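Enoyl-CoA hydratase (Mycolicibacterium smegmatis, PDB 7MCM) probably hydrates the double bond of 2-enoyl-CoA thioesters to give (3S)-3-hydroxyacyl-CoA, a step of fatty acid oxidation. Local coordinates at residues B[6-11]-B[33-38]; B[52-57]-B[207-212]; B[134-139]-B[192-197]; B[143-148]-B[173-178]; B[220-225]-B[232-237]. All blocks are in the same frame, centred on the assembly; numbering follows the deposited sequence. Where two conformers were deposited one is given.

Interaction 1 of 5, residues B[6-11]-B[33-38]; sequences APLRID and SDFIDA
Asp34 O accepts the backbone N-H of Ala38 at 3.1 Å (N to O), and the ring of Pro7 lies against this same carbonyl. Pro7 CG stands 3.8 Å from Asp34 O. The same carbon meets Ala38 CB at 4.1 Å. The pyrrolidine therefore rests on the first turn of helix 33-48.

Phe35 meets the CB side and the carbonyl of Pro7. Its CG is anti to the backbone N (chi1 178°), which brings the ring back toward the chain at Pro7 and Leu8. Pro7 O lies at the edge of that ring, in its plane, 3.7 Å from Phe35 CD2.

This is the N-terminal edge of the six-stranded sheet of the crotonase fold. Strand 8-13 is the outermost strand on this side and pairs antiparallel with strand 16-21. Helix 33-48 packs against both strands.

Leu8 divides its methyls between two helix residues. Its CD1 approaches the Phe35 ring obliquely, 3.8 Å from CE2. Its CD2 lies 3.9 Å from Ala38 O, and its CB packs against the Ala38 methyl. Further along the helix, Phe39 and Ala42 also touch Leu8, and Trp19 of the adjoining strand meets it as well. Ile21 and Ile30 pack on Phe35. Asp37 OD1 forms a salt bridge with Arg97.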
# COMPACT_ATOMS: atom_id res chain seq x y z
N ALA B 6 -22.43 -4.19 -35.50
CA ALA B 6 -21.90 -4.77 -34.27
C ALA B 6 -20.61 -4.03 -33.93
O ALA B 6 -19.66 -4.07 -34.73
CB ALA B 6 -21.63 -6.26 -34.43
N PRO B 7 -20.53 -3.33 -32.79
CA PRO B 7 -19.36 -2.48 -32.52
C PRO B 7 -18.08 -3.23 -32.22
O PRO B 7 -17.01 -2.61 -32.25
CB PRO B 7 -19.81 -1.66 -31.30
CG PRO B 7 -20.87 -2.50 -30.65
CD PRO B 7 -21.58 -3.19 -31.77
N LEU B 8 -18.14 -4.53 -31.93
CA LEU B 8 -16.94 -5.31 -31.62
C LEU B 8 -17.10 -6.67 -32.29
O LEU B 8 -17.83 -7.53 -31.78
CB LEU B 8 -16.76 -5.43 -30.11
CG LEU B 8 -15.46 -6.01 -29.58
CD1 LEU B 8 -14.29 -5.13 -29.98
CD2 LEU B 8 -15.52 -6.21 -28.06
N ARG B 9 -16.43 -6.86 -33.43
CA ARG B 9 -16.49 -8.14 -34.14
C ARG B 9 -15.57 -9.15 -33.46
O ARG B 9 -14.41 -8.85 -33.17
CB ARG B 9 -16.07 -7.98 -35.60
CG ARG B 9 -16.85 -6.94 -36.39
CD ARG B 9 -16.74 -7.17 -37.89
NE ARG B 9 -15.63 -6.43 -38.48
CZ ARG B 9 -14.46 -6.96 -38.79
NH1 ARG B 9 -14.20 -8.25 -38.57
NH2 ARG B 9 -13.51 -6.19 -39.32
N ILE B 10 -16.08 -10.36 -33.23
CA ILE B 10 -15.32 -11.38 -32.52
C ILE B 10 -15.09 -12.55 -33.46
O ILE B 10 -16.04 -13.17 -33.94
CB ILE B 10 -16.01 -11.81 -31.22
CG1 ILE B 10 -16.07 -10.60 -30.27
CG2 ILE B 10 -15.22 -12.92 -30.56
CD1 ILE B 10 -16.83 -10.84 -29.01
N ASP B 11 -13.81 -12.82 -33.76
CA ASP B 11 -13.36 -13.92 -34.60
C ASP B 11 -12.57 -14.89 -33.75
O ASP B 11 -11.83 -14.47 -32.86
CB ASP B 11 -12.45 -13.42 -35.73
CG ASP B 11 -13.14 -12.46 -36.67
OD1 ASP B 11 -14.34 -12.66 -36.95
OD2 ASP B 11 -12.49 -11.50 -37.12
N SER B 33 -22.21 3.64 -25.39
CA SER B 33 -22.70 2.60 -24.50
C SER B 33 -22.84 1.25 -25.21
O SER B 33 -22.70 0.20 -24.57
CB SER B 33 -24.04 3.01 -23.90
OG SER B 33 -25.00 3.09 -24.92
N ASP B 34 -23.13 1.25 -26.52
CA ASP B 34 -23.17 -0.02 -27.25
C ASP B 34 -21.81 -0.71 -27.23
O ASP B 34 -21.72 -1.91 -26.97
CB ASP B 34 -23.62 0.20 -28.68
CG ASP B 34 -25.10 0.41 -28.79
OD1 ASP B 34 -25.83 -0.03 -27.87
OD2 ASP B 34 -25.53 1.02 -29.79
N PHE B 35 -20.74 0.03 -27.52
CA PHE B 35 -19.42 -0.60 -27.50
C PHE B 35 -19.07 -1.09 -26.11
O PHE B 35 -18.55 -2.21 -25.94
CB PHE B 35 -18.34 0.37 -27.99
CG PHE B 35 -16.97 -0.24 -27.92
CD1 PHE B 35 -16.21 -0.15 -26.76
CD2 PHE B 35 -16.47 -0.96 -28.99
CE1 PHE B 35 -14.97 -0.76 -26.69
CE2 PHE B 35 -15.22 -1.56 -28.92
CZ PHE B 35 -14.48 -1.46 -27.77
N ILE B 36 -19.31 -0.26 -25.09
CA ILE B 36 -18.95 -0.64 -23.72
C ILE B 36 -19.65 -1.93 -23.33
O ILE B 36 -19.02 -2.85 -22.79
CB ILE B 36 -19.26 0.52 -22.75
CG1 ILE B 36 -18.42 1.75 -23.13
CG2 ILE B 36 -18.99 0.09 -21.32
CD1 ILE B 36 -18.77 3.04 -22.37
N ASP B 37 -20.95 -2.04 -23.64
CA ASP B 37 -21.70 -3.26 -23.36
C ASP B 37 -21.09 -4.47 -24.06
O ASP B 37 -20.99 -5.56 -23.47
CB ASP B 37 -23.16 -3.09 -23.78
CG ASP B 37 -23.92 -2.13 -22.89
OD1 ASP B 37 -23.47 -1.87 -21.76
OD2 ASP B 37 -24.99 -1.65 -23.33
N ALA B 38 -20.70 -4.32 -25.33
CA ALA B 38 -20.10 -5.43 -26.08
C ALA B 38 -18.74 -5.82 -25.51
O ALA B 38 -18.38 -7.00 -25.50
CB ALA B 38 -19.96 -5.04 -27.55

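Interaction 2 of 5, residues B[52-57]-B[207-212]; sequences ISVVIL and RIAKNP
Val54 CG2 presses on Ile208 CG2 at 3.5 Å, a close methyl-to-methyl approach. Here the start of strand 54-59, in the large sheet of the crotonase fold, meets the C-terminal end of helix 197-209. The two side chains meet at a slant. Val54 chi1 of -170° turns CG1 anti to the backbone N and leaves CG2 to meet the isoleucine. The same Val54 methyl, CG2, also reaches Ala209 CB at 4.0 Å.

Ser53 stands next to this apolar patch, with its CB 4.4 Å from Ala209 CA. Other residues frame the contact. Ala205, one helix turn back, packs on Val54, and Val216 of helix 213-226 packs on Ile208. Arg217 NH2 hydrogen-bonds to Ile52 O.

On the helix side, Lys210 NZ donates to Arg207 O at 2.8 Å, in the carbonyl plane and on a lone pair. Both basic residues also form salt bridges with Asp175 of a neighbouring subunit, so this helix end belongs to a subunit interface.

A water joins the two segments. This water accepts from Ser53 OG at 2.6 Å. The water donates to Ala209 O at 2.9 Å. The same water also donates to Asn211 O at 2.6 Å.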
# COMPACT_ATOMS: atom_id res chain seq x y z
N ILE B 52 -10.17 -20.56 -24.79
CA ILE B 52 -9.53 -19.32 -25.24
C ILE B 52 -8.34 -18.99 -24.35
O ILE B 52 -8.43 -19.02 -23.11
CB ILE B 52 -10.54 -18.16 -25.24
CG1 ILE B 52 -11.78 -18.51 -26.06
CG2 ILE B 52 -9.88 -16.87 -25.74
CD1 ILE B 52 -11.49 -18.74 -27.51
N SER B 53 -7.22 -18.62 -24.97
CA SER B 53 -5.99 -18.31 -24.25
C SER B 53 -5.40 -16.94 -24.55
O SER B 53 -4.58 -16.47 -23.76
CB SER B 53 -4.91 -19.37 -24.55
OG SER B 53 -5.17 -20.58 -23.86
N VAL B 54 -5.75 -16.32 -25.67
CA VAL B 54 -5.20 -15.02 -26.07
C VAL B 54 -6.28 -14.25 -26.81
O VAL B 54 -7.05 -14.84 -27.58
CB VAL B 54 -3.96 -15.17 -26.99
CG1 VAL B 54 -3.28 -13.82 -27.18
CG2 VAL B 54 -2.98 -16.18 -26.45
N VAL B 55 -6.32 -12.93 -26.58
CA VAL B 55 -7.16 -12.00 -27.35
C VAL B 55 -6.23 -11.04 -28.07
O VAL B 55 -5.28 -10.53 -27.47
CB VAL B 55 -8.16 -11.23 -26.46
CG1 VAL B 55 -8.76 -10.02 -27.19
CG2 VAL B 55 -9.27 -12.15 -25.99
N ILE B 56 -6.47 -10.84 -29.37
CA ILE B 56 -5.87 -9.76 -30.14
C ILE B 56 -6.92 -8.66 -30.31
O ILE B 56 -8.00 -8.91 -30.87
CB ILE B 56 -5.40 -10.24 -31.52
CG1 ILE B 56 -4.26 -11.27 -31.40
CG2 ILE B 56 -5.00 -9.04 -32.37
CD1 ILE B 56 -3.92 -11.96 -32.73
N LEU B 57 -6.61 -7.45 -29.85
CA LEU B 57 -7.53 -6.32 -29.95
C LEU B 57 -7.02 -5.35 -31.01
O LEU B 57 -5.88 -4.91 -30.95
CB LEU B 57 -7.66 -5.61 -28.60
CG LEU B 57 -8.53 -4.34 -28.57
CD1 LEU B 57 -9.99 -4.66 -28.89
CD2 LEU B 57 -8.39 -3.67 -27.21
N ARG B 207 2.74 -17.74 -29.81
CA ARG B 207 3.80 -18.05 -28.85
C ARG B 207 3.26 -18.20 -27.43
O ARG B 207 3.88 -18.87 -26.60
CB ARG B 207 4.89 -16.98 -28.89
CG ARG B 207 5.79 -16.95 -30.13
CD ARG B 207 6.66 -15.65 -30.10
NE ARG B 207 7.44 -15.56 -28.87
CZ ARG B 207 7.96 -14.45 -28.36
NH1 ARG B 207 7.78 -13.28 -28.95
NH2 ARG B 207 8.67 -14.51 -27.24
N ILE B 208 2.14 -17.55 -27.14
CA ILE B 208 1.42 -17.74 -25.88
C ILE B 208 0.49 -18.94 -25.94
O ILE B 208 0.50 -19.79 -25.06
CB ILE B 208 0.63 -16.46 -25.53
CG1 ILE B 208 1.58 -15.28 -25.34
CG2 ILE B 208 -0.26 -16.69 -24.32
CD1 ILE B 208 0.84 -13.96 -25.17
N ALA B 209 -0.33 -19.00 -27.00
CA ALA B 209 -1.41 -19.98 -27.08
C ALA B 209 -0.91 -21.42 -27.19
O ALA B 209 -1.69 -22.34 -26.95
CB ALA B 209 -2.33 -19.65 -28.27
N LYS B 210 0.37 -21.63 -27.54
CA LYS B 210 0.91 -22.99 -27.59
C LYS B 210 1.00 -23.63 -26.21
O LYS B 210 1.08 -24.87 -26.12
CB LYS B 210 2.31 -22.98 -28.22
CG LYS B 210 3.38 -22.27 -27.35
CD LYS B 210 4.80 -22.62 -27.83
CE LYS B 210 5.91 -22.00 -26.97
NZ LYS B 210 6.05 -20.53 -27.16
N ASN B 211 0.99 -22.82 -25.13
CA ASN B 211 1.20 -23.29 -23.77
C ASN B 211 -0.11 -23.74 -23.14
O ASN B 211 -1.19 -23.32 -23.55
CB ASN B 211 1.83 -22.17 -22.93
CG ASN B 211 3.18 -21.77 -23.47
OD1 ASN B 211 3.50 -20.58 -23.65
ND2 ASN B 211 3.99 -22.77 -23.77
N PRO B 212 -0.05 -24.60 -22.12
CA PRO B 212 -1.28 -25.10 -21.49
C PRO B 212 -2.17 -23.95 -21.04
O PRO B 212 -1.74 -23.04 -20.32
CB PRO B 212 -0.76 -25.91 -20.29
CG PRO B 212 0.61 -26.32 -20.69
CD PRO B 212 1.16 -25.16 -21.50
O HOH W 1 -3.33 -22.25 -24.58

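Interaction 3 of 5, residues B[134-139]-B[192-197]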
# COMPACT_ATOMS: atom_id res chain seq x y z
N ALA B 134 1.35 -0.80 -36.28
CA ALA B 134 1.62 -0.53 -37.68
C ALA B 134 2.42 0.76 -37.82
O ALA B 134 2.35 1.65 -36.97
CB ALA B 134 0.32 -0.39 -38.48
N GLU B 135 3.16 0.87 -38.94
CA GLU B 135 3.95 2.07 -39.19
C GLU B 135 3.09 3.32 -39.26
O GLU B 135 3.59 4.42 -39.00
CB GLU B 135 4.77 1.91 -40.48
CG GLU B 135 5.89 0.87 -40.36
CD GLU B 135 6.73 0.72 -41.62
OE1 GLU B 135 6.34 1.27 -42.67
OE2 GLU B 135 7.79 0.06 -41.55
N SER B 136 1.81 3.20 -39.58
CA SER B 136 0.95 4.37 -39.65
C SER B 136 0.24 4.66 -38.33
O SER B 136 -0.50 5.63 -38.24
CB SER B 136 -0.08 4.20 -40.78
OG SER B 136 -0.95 3.12 -40.51
N ALA B 137 0.49 3.86 -37.29
CA ALA B 137 -0.12 4.12 -36.01
C ALA B 137 0.52 5.33 -35.33
O ALA B 137 1.67 5.69 -35.59
CB ALA B 137 0.00 2.91 -35.09
N PHE B 138 -0.26 5.96 -34.45
CA PHE B 138 0.28 6.95 -33.54
C PHE B 138 -0.61 7.01 -32.31
O PHE B 138 -1.75 6.53 -32.31
CB PHE B 138 0.42 8.33 -34.19
CG PHE B 138 -0.87 8.96 -34.60
CD1 PHE B 138 -1.59 9.75 -33.72
CD2 PHE B 138 -1.36 8.78 -35.89
CE1 PHE B 138 -2.78 10.34 -34.10
CE2 PHE B 138 -2.55 9.38 -36.29
CZ PHE B 138 -3.26 10.17 -35.39
N PHE B 139 -0.06 7.59 -31.24
CA PHE B 139 -0.71 7.66 -29.94
C PHE B 139 -0.80 9.12 -29.51
O PHE B 139 0.09 9.92 -29.79
CB PHE B 139 0.06 6.85 -28.88
CG PHE B 139 0.23 5.41 -29.23
CD1 PHE B 139 1.20 5.01 -30.15
CD2 PHE B 139 -0.58 4.43 -28.66
CE1 PHE B 139 1.36 3.67 -30.49
CE2 PHE B 139 -0.42 3.10 -28.99
CZ PHE B 139 0.55 2.71 -29.91
N LEU B 192 5.42 -2.77 -37.36
CA LEU B 192 5.33 -3.56 -38.57
C LEU B 192 4.70 -2.72 -39.68
O LEU B 192 3.98 -1.75 -39.41
CB LEU B 192 4.50 -4.82 -38.31
CG LEU B 192 5.21 -5.49 -37.12
CD1 LEU B 192 4.30 -5.67 -35.92
CD2 LEU B 192 5.88 -6.77 -37.52
N SER B 193 4.98 -3.10 -40.92
CA SER B 193 4.25 -2.50 -42.02
C SER B 193 2.76 -2.79 -41.85
O SER B 193 2.36 -3.74 -41.17
CB SER B 193 4.74 -3.04 -43.37
OG SER B 193 4.27 -4.36 -43.59
N ASP B 194 1.94 -1.94 -42.46
CA ASP B 194 0.49 -2.06 -42.28
C ASP B 194 0.01 -3.47 -42.64
O ASP B 194 -0.85 -4.03 -41.94
CB ASP B 194 -0.20 -0.99 -43.13
CG ASP B 194 0.02 0.44 -42.57
OD1 ASP B 194 0.91 0.62 -41.71
OD2 ASP B 194 -0.68 1.37 -43.00
N ASP B 195 0.60 -4.09 -43.66
CA ASP B 195 0.23 -5.43 -44.09
C ASP B 195 0.73 -6.53 -43.16
O ASP B 195 0.17 -7.63 -43.17
CB ASP B 195 0.78 -5.72 -45.49
CG ASP B 195 0.22 -4.80 -46.54
OD1 ASP B 195 -0.84 -4.18 -46.28
OD2 ASP B 195 0.83 -4.68 -47.63
N GLU B 196 1.80 -6.28 -42.40
CA GLU B 196 2.40 -7.29 -41.52
C GLU B 196 1.90 -7.23 -40.09
O GLU B 196 2.31 -8.07 -39.28
CB GLU B 196 3.93 -7.16 -41.52
CG GLU B 196 4.61 -7.76 -42.72
CD GLU B 196 4.28 -9.24 -42.89
OE1 GLU B 196 4.47 -10.02 -41.92
OE2 GLU B 196 3.83 -9.62 -43.99
N LEU B 197 1.04 -6.27 -39.74
CA LEU B 197 0.66 -6.09 -38.34
C LEU B 197 -0.11 -7.30 -37.80
O LEU B 197 0.27 -7.88 -36.78
CB LEU B 197 -0.18 -4.82 -38.19
CG LEU B 197 -0.78 -4.68 -36.79
CD1 LEU B 197 0.30 -4.49 -35.73
CD2 LEU B 197 -1.78 -3.53 -36.77
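A parallel beta bridge between Ala134 and Leu192 closes one edge of the large sheet, where strand 130-134 meets the short strand 191-192. Leu192 O is the central atom. It takes the N-H of Glu135 at 2.8 Å (N to O), but the bond is weak, with an angle of only 128° at the hydrogen. Ala134 CA also points a C-H at Leu192 O from 3.2 Å.

After the bridge the chain makes a type I turn from Ala134 to Ala137. It then enters strand 138-140 of the smaller sheet, so the turn links the two sheets of the crotonase fold.

Asp194 reaches over this turn. Its CG is anti to its carbonyl carbon (chi1 -70°), which carries OD1 to within 3.4 Å of Ala134 CB. Ser136 N gives Asp194 OD1 a long, weak bond of 3.5 Å. Leu197 begins helix 197-209. Its CD2 lies 4.1 Å from Ala134 CB, and its side chain also packs on Ala112 and Ile132 of the sheet.

Interaction 4 of 5, residues B[143-148]-B[173-178]; sequences FVQLGL and TGDRVD
Gln145 stretches along the backbone at Thr173 and Gly174 and crosses the Asp175 side chain at about a right angle. Its amide plane is turned 80° from the Asp175 carboxylate. Gln145 NE2 donates to Thr173 O at 2.9 Å in a nearly straight bond, 172° at the hydrogen. The acceptor lies in the plane of the amide, whereas the donor is tilted from the carbonyl plane. This orientation also sets Gln145 NE2 3.0 Å from Asp175 OD1.

The preceding residue, Val144, adds an apolar contact. Its CG1 lies between the backbone N and the carbonyl carbon (chi1 70°) and rests on Gly174 N at 3.7 Å. With no side chain on the glycine, Gln145 CG comes within 4.0 Å of Gly174 CA.

Gly174, with positive phi, is the first residue beyond helix 164-173. The exit is fixed by an ST turn: Thr173 OG1 accepts from Asp175 N at 3.1 Å. Thr173 OG1 also bonds to Glu169 O, one turn back. Asp175 has its stronger partner, Arg207, on a neighbouring subunit.

The contact thus ties the 3-10 turn that follows strand 138-140 to the end of helix 164-173, just before the chain runs into strand 177-178 alongside strand 138-140.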
# COMPACT_ATOMS: atom_id res chain seq x y z
N PHE B 143 -6.21 14.52 -24.03
CA PHE B 143 -7.24 15.12 -23.19
C PHE B 143 -6.92 16.57 -22.81
O PHE B 143 -7.77 17.45 -22.89
CB PHE B 143 -7.40 14.28 -21.92
CG PHE B 143 -7.86 12.89 -22.18
CD1 PHE B 143 -9.21 12.59 -22.26
CD2 PHE B 143 -6.93 11.86 -22.35
CE1 PHE B 143 -9.63 11.28 -22.50
CE2 PHE B 143 -7.35 10.55 -22.60
CZ PHE B 143 -8.69 10.26 -22.67
N VAL B 144 -5.67 16.82 -22.40
CA VAL B 144 -5.29 18.13 -21.88
C VAL B 144 -5.50 19.23 -22.91
O VAL B 144 -5.76 20.40 -22.54
CB VAL B 144 -3.83 18.09 -21.39
CG1 VAL B 144 -2.86 17.95 -22.57
CG2 VAL B 144 -3.50 19.31 -20.54
N GLN B 145 -5.37 18.91 -24.20
CA GLN B 145 -5.55 19.92 -25.24
C GLN B 145 -6.99 20.40 -25.35
O GLN B 145 -7.24 21.44 -25.97
CB GLN B 145 -5.08 19.38 -26.59
CG GLN B 145 -3.62 18.88 -26.56
CD GLN B 145 -2.98 18.83 -27.93
OE1 GLN B 145 -3.67 18.96 -28.94
NE2 GLN B 145 -1.65 18.69 -27.96
N LEU B 146 -7.93 19.64 -24.81
CA LEU B 146 -9.34 20.01 -24.81
C LEU B 146 -9.80 20.46 -23.43
O LEU B 146 -11.01 20.55 -23.18
CB LEU B 146 -10.19 18.85 -25.33
CG LEU B 146 -9.81 18.37 -26.72
CD1 LEU B 146 -10.53 17.07 -27.08
CD2 LEU B 146 -10.22 19.45 -27.72
N GLY B 147 -8.87 20.73 -22.52
CA GLY B 147 -9.22 21.09 -21.16
C GLY B 147 -9.69 19.95 -20.29
O GLY B 147 -10.35 20.19 -19.28
N LEU B 148 -9.37 18.71 -20.64
CA LEU B 148 -9.86 17.52 -19.93
C LEU B 148 -8.67 16.78 -19.34
O LEU B 148 -7.52 17.08 -19.67
CB LEU B 148 -10.62 16.59 -20.88
CG LEU B 148 -11.79 17.22 -21.65
CD1 LEU B 148 -12.30 16.28 -22.73
CD2 LEU B 148 -12.91 17.58 -20.68
N THR B 173 1.57 17.61 -22.52
CA THR B 173 1.52 18.28 -23.82
C THR B 173 0.33 17.83 -24.65
O THR B 173 -0.23 18.63 -25.41
CB THR B 173 2.81 18.05 -24.61
OG1 THR B 173 2.87 16.68 -25.07
CG2 THR B 173 4.04 18.37 -23.75
N GLY B 174 -0.07 16.57 -24.52
CA GLY B 174 -1.09 15.98 -25.36
C GLY B 174 -0.66 15.69 -26.77
O GLY B 174 -1.50 15.33 -27.60
N ASP B 175 0.62 15.84 -27.08
CA ASP B 175 1.04 15.78 -28.48
C ASP B 175 1.10 14.33 -28.97
O ASP B 175 1.21 13.38 -28.20
CB ASP B 175 2.42 16.43 -28.65
CG ASP B 175 2.39 17.90 -28.35
OD1 ASP B 175 1.29 18.50 -28.33
OD2 ASP B 175 3.49 18.47 -28.14
N ARG B 176 1.07 14.19 -30.29
CA ARG B 176 1.06 12.87 -30.91
C ARG B 176 2.44 12.24 -30.86
O ARG B 176 3.45 12.92 -31.06
CB ARG B 176 0.60 12.96 -32.36
CG ARG B 176 -0.84 13.41 -32.54
CD ARG B 176 -1.17 13.50 -34.02
NE ARG B 176 -2.59 13.79 -34.25
CZ ARG B 176 -3.16 13.77 -35.44
NH1 ARG B 176 -2.47 13.48 -36.54
NH2 ARG B 176 -4.46 14.06 -35.55
N VAL B 177 2.48 10.93 -30.65
CA VAL B 177 3.70 10.12 -30.61
C VAL B 177 3.61 9.12 -31.76
O VAL B 177 2.69 8.28 -31.78
CB VAL B 177 3.85 9.41 -29.26
CG1 VAL B 177 5.08 8.47 -29.21
CG2 VAL B 177 3.85 10.44 -28.12
N ASP B 178 4.53 9.20 -32.72
CA ASP B 178 4.43 8.33 -33.88
C ASP B 178 4.94 6.93 -33.52
O ASP B 178 5.36 6.67 -32.40
CB ASP B 178 5.15 8.94 -35.09
CG ASP B 178 6.65 9.12 -34.87
OD1 ASP B 178 7.22 8.55 -33.92
OD2 ASP B 178 7.27 9.85 -35.66

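Interaction 5 of 5, residues B[220-225]-B[232-237]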
# COMPACT_ATOMS: atom_id res chain seq x y z
N LYS B 220 -1.01 -14.95 -15.88
CA LYS B 220 -1.50 -13.58 -16.01
C LYS B 220 -2.07 -13.08 -14.69
O LYS B 220 -1.86 -11.92 -14.32
CB LYS B 220 -2.56 -13.46 -17.10
CG LYS B 220 -3.24 -12.09 -16.99
CD LYS B 220 -3.94 -11.66 -18.20
CE LYS B 220 -4.50 -10.25 -18.00
NZ LYS B 220 -5.27 -9.85 -19.19
N ARG B 221 -2.80 -13.93 -13.97
CA ARG B 221 -3.31 -13.57 -12.65
C ARG B 221 -2.18 -13.23 -11.70
O ARG B 221 -2.28 -12.29 -10.91
CB ARG B 221 -4.16 -14.71 -12.09
CG ARG B 221 -4.74 -14.46 -10.70
CD ARG B 221 -5.63 -13.21 -10.62
NE ARG B 221 -4.93 -12.11 -9.97
CZ ARG B 221 -5.52 -11.18 -9.22
NH1 ARG B 221 -6.83 -11.16 -9.03
NH2 ARG B 221 -4.77 -10.24 -8.64
N LEU B 222 -1.09 -13.99 -11.76
CA LEU B 222 0.09 -13.68 -10.96
C LEU B 222 0.72 -12.36 -11.39
O LEU B 222 1.11 -11.55 -10.55
CB LEU B 222 1.10 -14.81 -11.07
CG LEU B 222 1.18 -15.73 -9.87
CD1 LEU B 222 2.38 -16.67 -10.02
CD2 LEU B 222 1.24 -14.96 -8.58
N LEU B 223 0.85 -12.14 -12.71
CA LEU B 223 1.41 -10.87 -13.18
C LEU B 223 0.55 -9.69 -12.75
O LEU B 223 1.09 -8.63 -12.41
CB LEU B 223 1.56 -10.89 -14.70
CG LEU B 223 2.74 -11.71 -15.21
CD1 LEU B 223 2.53 -12.04 -16.67
CD2 LEU B 223 4.02 -10.94 -15.01
N LEU B 224 -0.78 -9.82 -12.80
CA LEU B 224 -1.65 -8.75 -12.33
C LEU B 224 -1.41 -8.45 -10.86
O LEU B 224 -1.36 -7.29 -10.45
CB LEU B 224 -3.12 -9.10 -12.55
CG LEU B 224 -3.70 -8.94 -13.96
CD1 LEU B 224 -5.18 -9.26 -13.96
CD2 LEU B 224 -3.48 -7.52 -14.43
N GLU B 225 -1.27 -9.50 -10.04
CA GLU B 225 -1.04 -9.30 -8.62
C GLU B 225 0.26 -8.54 -8.35
O GLU B 225 0.33 -7.72 -7.43
CB GLU B 225 -1.04 -10.65 -7.91
CG GLU B 225 -0.65 -10.60 -6.45
CD GLU B 225 -1.83 -10.28 -5.56
OE1 GLU B 225 -2.94 -10.11 -6.10
OE2 GLU B 225 -1.65 -10.16 -4.33
N ASP B 232 5.43 -10.40 -0.43
CA ASP B 232 4.82 -11.45 0.38
C ASP B 232 3.48 -11.90 -0.19
O ASP B 232 3.14 -13.09 -0.15
CB ASP B 232 4.65 -10.97 1.83
CG ASP B 232 5.96 -10.90 2.58
OD1 ASP B 232 6.87 -11.70 2.25
OD2 ASP B 232 6.08 -10.07 3.51
N SER B 233 2.68 -10.96 -0.70
CA SER B 233 1.40 -11.32 -1.30
C SER B 233 1.59 -12.17 -2.54
O SER B 233 0.83 -13.12 -2.78
CB SER B 233 0.61 -10.06 -1.62
OG SER B 233 0.18 -9.46 -0.43
N THR B 234 2.58 -11.83 -3.38
CA THR B 234 2.83 -12.60 -4.58
C THR B 234 3.32 -14.00 -4.23
O THR B 234 2.90 -14.99 -4.86
CB THR B 234 3.83 -11.88 -5.47
OG1 THR B 234 3.27 -10.65 -5.93
CG2 THR B 234 4.25 -12.74 -6.67
N LEU B 235 4.18 -14.11 -3.22
CA LEU B 235 4.67 -15.42 -2.80
C LEU B 235 3.52 -16.29 -2.29
O LEU B 235 3.47 -17.48 -2.59
CB LEU B 235 5.74 -15.25 -1.72
CG LEU B 235 7.08 -14.64 -2.14
CD1 LEU B 235 7.98 -14.41 -0.92
CD2 LEU B 235 7.77 -15.52 -3.17
N ALA B 236 2.60 -15.71 -1.52
CA ALA B 236 1.46 -16.47 -1.01
C ALA B 236 0.55 -16.93 -2.14
O ALA B 236 0.06 -18.07 -2.13
CB ALA B 236 0.67 -15.61 -0.01
N LEU B 237 0.28 -16.06 -3.12
CA LEU B 237 -0.59 -16.43 -4.23
C LEU B 237 0.08 -17.48 -5.11
O LEU B 237 -0.54 -18.48 -5.47
CB LEU B 237 -0.96 -15.20 -5.05
CG LEU B 237 -1.94 -15.38 -6.23
CD1 LEU B 237 -3.29 -15.95 -5.76
CD2 LEU B 237 -2.15 -14.08 -7.00
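The flat carboxylate of Glu225 has the CD2 methyl of Leu237 lying over it, 4.1 Å from Glu225 CD. Glu225 OE1 takes a salt bridge from Arg221 NH2 at 3.1 Å, within the same helix. The edge of that guanidinium faces Glu225 CA. OE2 comes 3.5 Å from Ser233 CB, but its polar partner is Ser233 OG of a neighbouring subunit. The Ser233 OG of this chain bonds in return to Glu225 of that subunit, making a reciprocal pair.

Glu225 CG is anti to the backbone N (chi1 173°), and the chain then bends at chi2. This lays the aliphatic stem against Leu237, with Glu225 CB 3.7 Å from Leu237 CD2.

The apolar part is a leucine pair. Leu222 and Leu237 lie side by side, pointing opposite ways, their CD2 methyls 3.8 Å apart. Thr234 CG2 adds a looser contact to Leu222 CD2 at 4.2 Å.

The two helices form an antiparallel hairpin, with segment axes 10.0 Å apart at 164°. Helix 213-226 runs out, and helix 231-241 returns beside it. Lys220 NZ forms a salt bridge with Asp129 of the same chain. Ile149 and Thr155 of a second, different neighbouring subunit pack on Leu222 and Thr234.

Interactions 1, 2 and 3 all touch the large sheet, at one edge strand, an inner strand and the opposite edge. Interaction 2 is buried and mainly apolar, with one water bridge. Interactions 1 and 3 are partly buried: the first is apolar packing, the third has a weak backbone bond and a weak bond to an aspartate. Interaction 4 meets interaction 3 where Phe139 O probably bonds to Val177 N. It is buried and rests on a hydrogen bond from a glutamine side-chain amide to a carbonyl at a helix end. Interaction 5, also buried, pairs leucine packing with a buried glutamate. Interactions 2, 4 and 5 face other subunits, where some of their charged groups find partners.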